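Long-range contact in vesicular integral-membrane protein VIP36 (Canis lupus familiaris, PDB 2DUR), which binds high-mannose glycans through its calcium-dependent lumenal lectin domain and takes part in transporting and sorting glycoproteins in the early secretory pathway: residues L61-G74 with D216-V230. Numbering follows the deposited sequence.
Sequences LKDWEMHVHFKVHG and DNHDIISMKLFQLMV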
loop_
_atom_site.group_PDB
_atom_site.type_symbol
_atom_site.label_atom_id
_atom_site.label_comp_id
_atom_site.label_asym_id
_atom_site.label_seq_id
_atom_site.Cartn_x
_atom_site.Cartn_y
_atom_site.Cartn_z
ATOM N N LEU A 61 -6.548 14.760 -4.919
ATOM C CA LEU A 61 -5.667 14.825 -6.096
ATOM C C LEU A 61 -6.088 13.787 -7.134
ATOM O O LEU A 61 -6.263 12.624 -6.799
ATOM C CB LEU A 61 -4.215 14.555 -5.720
ATOM C CG LEU A 61 -3.557 15.514 -4.714
ATOM C CD1 LEU A 61 -2.160 15.068 -4.464
ATOM C CD2 LEU A 61 -3.579 16.949 -5.226
ATOM N N LYS A 62 -6.228 14.208 -8.395
ATOM C CA LYS A 62 -6.501 13.260 -9.471
ATOM C C LYS A 62 -5.249 12.531 -9.939
ATOM O O LYS A 62 -5.315 11.390 -10.405
ATOM C CB LYS A 62 -7.134 13.976 -10.665
ATOM C CG LYS A 62 -8.463 14.636 -10.377
ATOM C CD LYS A 62 -8.892 15.422 -11.620
ATOM C CE LYS A 62 -10.161 16.201 -11.383
ATOM N NZ LYS A 62 -9.961 17.318 -10.425
ATOM N N ASP A 63 -4.098 13.179 -9.834
ATOM C CA ASP A 63 -2.854 12.610 -10.336
ATOM C C ASP A 63 -1.788 12.676 -9.255
ATOM O O ASP A 63 -1.409 13.770 -8.806
ATOM C CB ASP A 63 -2.379 13.362 -11.590
ATOM C CG ASP A 63 -3.497 13.569 -12.577
ATOM O OD1 ASP A 63 -3.734 12.667 -13.393
ATOM O OD2 ASP A 63 -4.151 14.636 -12.510
ATOM N N TRP A 64 -1.318 11.507 -8.823
ATOM C CA TRP A 64 -0.425 11.463 -7.672
ATOM C C TRP A 64 0.589 10.344 -7.742
ATOM O O TRP A 64 0.453 9.384 -8.524
ATOM C CB TRP A 64 -1.228 11.389 -6.370
ATOM C CG TRP A 64 -2.317 10.337 -6.338
ATOM C CD1 TRP A 64 -3.642 10.535 -6.548
ATOM C CD2 TRP A 64 -2.155 8.932 -6.069
ATOM N NE1 TRP A 64 -4.335 9.356 -6.416
ATOM C CE2 TRP A 64 -3.449 8.354 -6.116
ATOM C CE3 TRP A 64 -1.059 8.119 -5.769
ATOM C CZ2 TRP A 64 -3.668 6.980 -5.896
ATOM C CZ3 TRP A 64 -1.266 6.740 -5.564
ATOM C CH2 TRP A 64 -2.566 6.197 -5.615
ATOM N N GLU A 65 1.634 10.474 -6.928
ATOM C CA GLU A 65 2.616 9.420 -6.843
ATOM C C GLU A 65 3.041 9.322 -5.402
ATOM O O GLU A 65 3.479 10.326 -4.822
ATOM C CB GLU A 65 3.837 9.704 -7.733
ATOM C CG GLU A 65 4.855 8.574 -7.745
ATOM C CD GLU A 65 5.907 8.739 -8.846
ATOM O OE1 GLU A 65 7.114 8.625 -8.557
ATOM O OE2 GLU A 65 5.517 8.996 -10.013
ATOM N N MET A 66 2.868 8.130 -4.829
ATOM C CA MET A 66 3.258 7.858 -3.434
ATOM C C MET A 66 4.572 7.086 -3.378
ATOM O O MET A 66 4.737 6.059 -4.029
ATOM C CB MET A 66 2.155 7.027 -2.734
ATOM C CG MET A 66 2.488 6.693 -1.257
ATOM S SD MET A 66 2.327 8.136 -0.179
ATOM C CE MET A 66 0.589 8.098 0.261
ATOM N N HIS A 67 5.539 7.590 -2.604
ATOM C CA HIS A 67 6.769 6.862 -2.391
ATOM C C HIS A 67 6.805 6.338 -0.972
ATOM O O HIS A 67 6.629 7.095 -0.023
ATOM C CB HIS A 67 7.987 7.763 -2.578
ATOM C CG HIS A 67 8.142 8.268 -3.971
ATOM N ND1 HIS A 67 9.126 9.167 -4.328
ATOM C CD2 HIS A 67 7.430 8.015 -5.094
ATOM C CE1 HIS A 67 9.013 9.440 -5.618
ATOM N NE2 HIS A 67 7.996 8.753 -6.107
ATOM N N VAL A 68 7.038 5.052 -0.826
ATOM C CA VAL A 68 7.017 4.443 0.519
ATOM C C VAL A 68 8.376 3.879 0.817
ATOM O O VAL A 68 8.864 3.017 0.108
ATOM C CB VAL A 68 5.926 3.319 0.611
ATOM C CG1 VAL A 68 5.852 2.740 2.030
ATOM C CG2 VAL A 68 4.592 3.871 0.204
ATOM N N HIS A 69 9.002 4.380 1.881
ATOM C CA HIS A 69 10.204 3.772 2.381
ATOM C C HIS A 69 9.759 2.828 3.513
ATOM O O HIS A 69 9.236 3.290 4.530
ATOM C CB HIS A 69 11.125 4.878 2.910
ATOM C CG HIS A 69 12.388 4.373 3.523
ATOM N ND1 HIS A 69 13.256 5.201 4.202
ATOM C CD2 HIS A 69 12.925 3.135 3.578
ATOM C CE1 HIS A 69 14.284 4.495 4.632
ATOM N NE2 HIS A 69 14.112 3.238 4.272
ATOM N N PHE A 70 9.925 1.538 3.270
ATOM C CA PHE A 70 9.440 0.501 4.198
ATOM C C PHE A 70 10.586 -0.424 4.544
ATOM O O PHE A 70 11.640 -0.405 3.912
ATOM C CB PHE A 70 8.281 -0.281 3.549
ATOM C CG PHE A 70 8.705 -1.137 2.384
ATOM C CD1 PHE A 70 8.804 -0.570 1.096
ATOM C CD2 PHE A 70 9.048 -2.485 2.551
ATOM C CE1 PHE A 70 9.242 -1.354 0.005
ATOM C CE2 PHE A 70 9.461 -3.285 1.466
ATOM C CZ PHE A 70 9.574 -2.701 0.171
ATOM N N LYS A 71 10.396 -1.258 5.563
ATOM C CA LYS A 71 11.370 -2.291 5.850
ATOM C C LYS A 71 10.650 -3.518 6.388
ATOM O O LYS A 71 9.933 -3.412 7.383
ATOM C CB LYS A 71 12.408 -1.804 6.869
ATOM C CG LYS A 71 13.614 -2.673 6.897
ATOM C CD LYS A 71 14.631 -2.188 7.929
ATOM C CE LYS A 71 15.707 -3.242 8.139
ATOM N NZ LYS A 71 16.638 -3.398 6.968
ATOM N N VAL A 72 10.820 -4.641 5.709
ATOM C CA VAL A 72 10.307 -5.917 6.192
ATOM C C VAL A 72 11.490 -6.773 6.584
ATOM O O VAL A 72 12.363 -7.082 5.762
ATOM C CB VAL A 72 9.431 -6.638 5.142
ATOM C CG1 VAL A 72 8.936 -7.979 5.700
ATOM C CG2 VAL A 72 8.262 -5.717 4.752
ATOM N N HIS A 73 11.518 -7.173 7.849
ATOM C CA HIS A 73 12.679 -7.885 8.350
ATOM C C HIS A 73 12.327 -8.706 9.576
ATOM O O HIS A 73 11.487 -8.309 10.351
ATOM C CB HIS A 73 13.806 -6.884 8.671
ATOM C CG HIS A 73 13.424 -5.821 9.653
ATOM N ND1 HIS A 73 14.007 -5.735 10.900
ATOM C CD2 HIS A 73 12.512 -4.818 9.593
ATOM C CE1 HIS A 73 13.492 -4.707 11.551
ATOM N NE2 HIS A 73 12.590 -4.127 10.777
ATOM N N GLY A 74 12.974 -9.847 9.734
ATOM C CA GLY A 74 12.749 -10.644 10.935
ATOM C C GLY A 74 13.682 -11.821 10.987
ATOM O O GLY A 74 14.546 -11.988 10.124
ATOM N N ASP A 216 6.993 -11.195 11.148
ATOM C CA ASP A 216 8.090 -10.335 10.668
ATOM C C ASP A 216 7.841 -8.951 11.238
ATOM O O ASP A 216 6.705 -8.558 11.557
ATOM C CB ASP A 216 8.083 -10.174 9.130
ATOM C CG ASP A 216 9.100 -11.022 8.416
ATOM O OD1 ASP A 216 10.150 -11.425 8.994
ATOM O OD2 ASP A 216 8.866 -11.267 7.209
ATOM N N ASN A 217 8.898 -8.162 11.345
ATOM C CA ASN A 217 8.701 -6.747 11.564
ATOM C C ASN A 217 8.263 -6.143 10.243
ATOM O O ASN A 217 8.882 -6.415 9.223
ATOM C CB ASN A 217 10.015 -6.073 11.949
ATOM C CG ASN A 217 10.546 -6.555 13.280
ATOM O OD1 ASN A 217 9.973 -6.240 14.333
ATOM N ND2 ASN A 217 11.652 -7.314 13.241
ATOM N N HIS A 218 7.189 -5.363 10.283
ATOM C CA HIS A 218 6.714 -4.614 9.105
ATOM C C HIS A 218 6.759 -3.137 9.452
ATOM O O HIS A 218 5.902 -2.635 10.151
ATOM C CB HIS A 218 5.272 -5.065 8.736
ATOM C CG HIS A 218 5.177 -6.506 8.350
ATOM N ND1 HIS A 218 4.686 -7.480 9.203
ATOM C CD2 HIS A 218 5.452 -7.137 7.187
ATOM C CE1 HIS A 218 4.731 -8.654 8.597
ATOM N NE2 HIS A 218 5.184 -8.472 7.368
ATOM N N ASP A 219 7.803 -2.436 8.964
ATOM C CA ASP A 219 7.996 -1.022 9.298
ATOM C C ASP A 219 7.708 -0.085 8.117
ATOM O O ASP A 219 8.003 -0.417 6.973
ATOM C CB ASP A 219 9.443 -0.741 9.728
ATOM C CG ASP A 219 9.870 -1.536 10.947
ATOM O OD1 ASP A 219 8.985 -1.995 11.693
ATOM O OD2 ASP A 219 11.094 -1.673 11.166
ATOM N N ILE A 220 7.146 1.080 8.422
ATOM C CA ILE A 220 7.014 2.182 7.446
ATOM C C ILE A 220 7.872 3.322 7.970
ATOM O O ILE A 220 7.599 3.842 9.044
ATOM C CB ILE A 220 5.550 2.676 7.312
ATOM C CG1 ILE A 220 4.617 1.524 6.914
ATOM C CG2 ILE A 220 5.441 3.840 6.284
ATOM C CD1 ILE A 220 4.884 0.903 5.532
ATOM N N ILE A 221 8.914 3.695 7.219
ATOM C CA ILE A 221 9.766 4.824 7.636
ATOM C C ILE A 221 9.152 6.143 7.176
ATOM O O ILE A 221 9.059 7.106 7.939
ATOM C CB ILE A 221 11.207 4.686 7.135
ATOM C CG1 ILE A 221 11.925 3.510 7.807
ATOM C CG2 ILE A 221 12.001 6.002 7.404
ATOM C CD1 ILE A 221 11.616 2.114 7.233
ATOM N N SER A 222 8.723 6.189 5.912
ATOM C CA SER A 222 8.064 7.379 5.417
ATOM C C SER A 222 7.109 7.012 4.296
ATOM O O SER A 222 7.281 5.969 3.647
ATOM C CB SER A 222 9.092 8.411 4.887
ATOM O OG SER A 222 9.791 7.878 3.790
ATOM N N MET A 223 6.126 7.874 4.108
ATOM C CA MET A 223 5.232 7.859 2.953
ATOM C C MET A 223 5.188 9.294 2.462
ATOM O O MET A 223 4.853 10.201 3.215
ATOM C CB MET A 223 3.849 7.394 3.391
ATOM C CG MET A 223 3.891 5.935 3.860
ATOM S SD MET A 223 2.283 5.297 4.324
ATOM C CE MET A 223 1.419 5.249 2.760
ATOM N N LYS A 224 5.570 9.507 1.207
ATOM C CA LYS A 224 5.670 10.861 0.678
ATOM C C LYS A 224 4.819 10.923 -0.562
ATOM O O LYS A 224 5.075 10.182 -1.519
ATOM C CB LYS A 224 7.130 11.208 0.365
ATOM C CG LYS A 224 7.990 11.328 1.624
ATOM C CD LYS A 224 9.466 11.497 1.261
ATOM C CE LYS A 224 10.348 11.553 2.502
ATOM N NZ LYS A 224 11.755 11.918 2.118
ATOM N N LEU A 225 3.792 11.753 -0.505
ATOM C CA LEU A 225 2.819 11.829 -1.588
ATOM C C LEU A 225 3.078 13.084 -2.395
ATOM O O LEU A 225 3.065 14.196 -1.839
ATOM C CB LEU A 225 1.400 11.829 -1.015
ATOM C CG LEU A 225 0.221 11.652 -1.975
ATOM C CD1 LEU A 225 -0.040 12.897 -2.781
ATOM C CD2 LEU A 225 0.396 10.444 -2.882
ATOM N N PHE A 226 3.250 12.905 -3.708
ATOM C CA PHE A 226 3.510 14.030 -4.616
ATOM C C PHE A 226 2.345 14.261 -5.557
ATOM O O PHE A 226 1.788 13.304 -6.096
ATOM C CB PHE A 226 4.772 13.749 -5.422
ATOM C CG PHE A 226 5.996 13.600 -4.570
ATOM C CD1 PHE A 226 6.441 12.341 -4.180
ATOM C CD2 PHE A 226 6.697 14.727 -4.141
ATOM C CE1 PHE A 226 7.571 12.199 -3.382
ATOM C CE2 PHE A 226 7.816 14.593 -3.334
ATOM C CZ PHE A 226 8.260 13.334 -2.958
ATOM N N GLN A 227 1.963 15.525 -5.731
ATOM C CA GLN A 227 0.999 15.887 -6.741
ATOM C C GLN A 227 1.705 15.922 -8.098
ATOM O O GLN A 227 2.766 16.528 -8.244
ATOM C CB GLN A 227 0.388 17.250 -6.439
ATOM C CG GLN A 227 -0.643 17.688 -7.450
ATOM C CD GLN A 227 -1.228 19.056 -7.144
ATOM O OE1 GLN A 227 -0.756 19.769 -6.251
ATOM N NE2 GLN A 227 -2.267 19.423 -7.876
ATOM N N LEU A 228 1.129 15.228 -9.072
ATOM C CA LEU A 228 1.584 15.322 -10.449
ATOM C C LEU A 228 0.793 16.428 -11.142
ATOM O O LEU A 228 -0.430 16.508 -11.022
ATOM C CB LEU A 228 1.388 13.978 -11.167
ATOM C CG LEU A 228 2.009 12.746 -10.495
ATOM C CD1 LEU A 228 1.720 11.474 -11.290
ATOM C CD2 LEU A 228 3.504 12.934 -10.322
ATOM N N MET A 229 1.509 17.298 -11.852
ATOM C CA MET A 229 0.864 18.397 -12.559
ATOM C C MET A 229 0.496 17.889 -13.949
ATOM O O MET A 229 1.318 17.870 -14.882
ATOM C CB MET A 229 1.770 19.635 -12.613
ATOM C CG MET A 229 2.239 20.153 -11.236
ATOM S SD MET A 229 0.981 20.223 -9.937
ATOM C CE MET A 229 -0.138 21.465 -10.587
ATOM N N VAL A 230 -0.743 17.445 -14.058
ATOM C CA VAL A 230 -1.234 16.824 -15.274
ATOM C C VAL A 230 -2.480 17.563 -15.726
ATOM O O VAL A 230 -3.411 17.811 -14.939
ATOM C CB VAL A 230 -1.543 15.321 -15.046
ATOM C CG1 VAL A 230 -2.243 14.713 -16.267
ATOM C CG2 VAL A 230 -0.259 14.550 -14.730
HETATM O O HOH W 1 -3.436 17.289 -12.102
HETATM O O HOH W 2 9.029 7.908 1.269
HETATM O O HOH W 3 12.493 8.011 4.135
#
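His69 faces both Ile221 and Ser222, the classic beta bulge that interrupts an otherwise regular antiparallel ladder between strands 64-73 and 217-227, neighbours in one sheet of the legume-lectin-like beta sandwich. Here His69 O accepts two backbone bonds, from Ile221 N at 2.7 Å and from Ser222 N at 3.3 Å.

On the mostly polar face, three histidines each meet a partner from the other strand. His73 NE2 donates to Asp219 OD2 (2.9 Å, 170° at the hydrogen); the acceptor lies in the ring plane, the donor above the carboxylate plane. With chi1 at 57°, CG of His73 sits between its backbone N and carbonyl carbon, which brings the ring over Asn217 CB, a CH-pi contact 3.6 Å from the ring centroid. Asp219 is also salt-bridged to Arg41. Ile221 CB covers a face of His69 similarly, while water 3 links His69 ND1 to Ser222 OG. Phe226 CE1 lies over a face of His67, whose NE2 bonds Glu65 OE1.

The opposite face, largely apolar apart from His218 (bonded to Thr43), turns into the sandwich. Leu225 CD2 packs on Met66 CB (3.8 Å), Met66 and Met223 meet through their CE methyls, and Ile220 CD1 spans Val68 and Phe70; strand 204-211 of the other sheet supplies Phe205 against Met66 and Leu225.

One strand pair thus joins a hydrophobic core to a more polar surface: Glu65 holds His67 beside Phe226, water and Ile221 hold His69, Asp219 and Asn217 hold His73. Glu65 would tend to favour a charged imidazolium on His67, as would Asp219 on His73, where Arg41 probably moderates it.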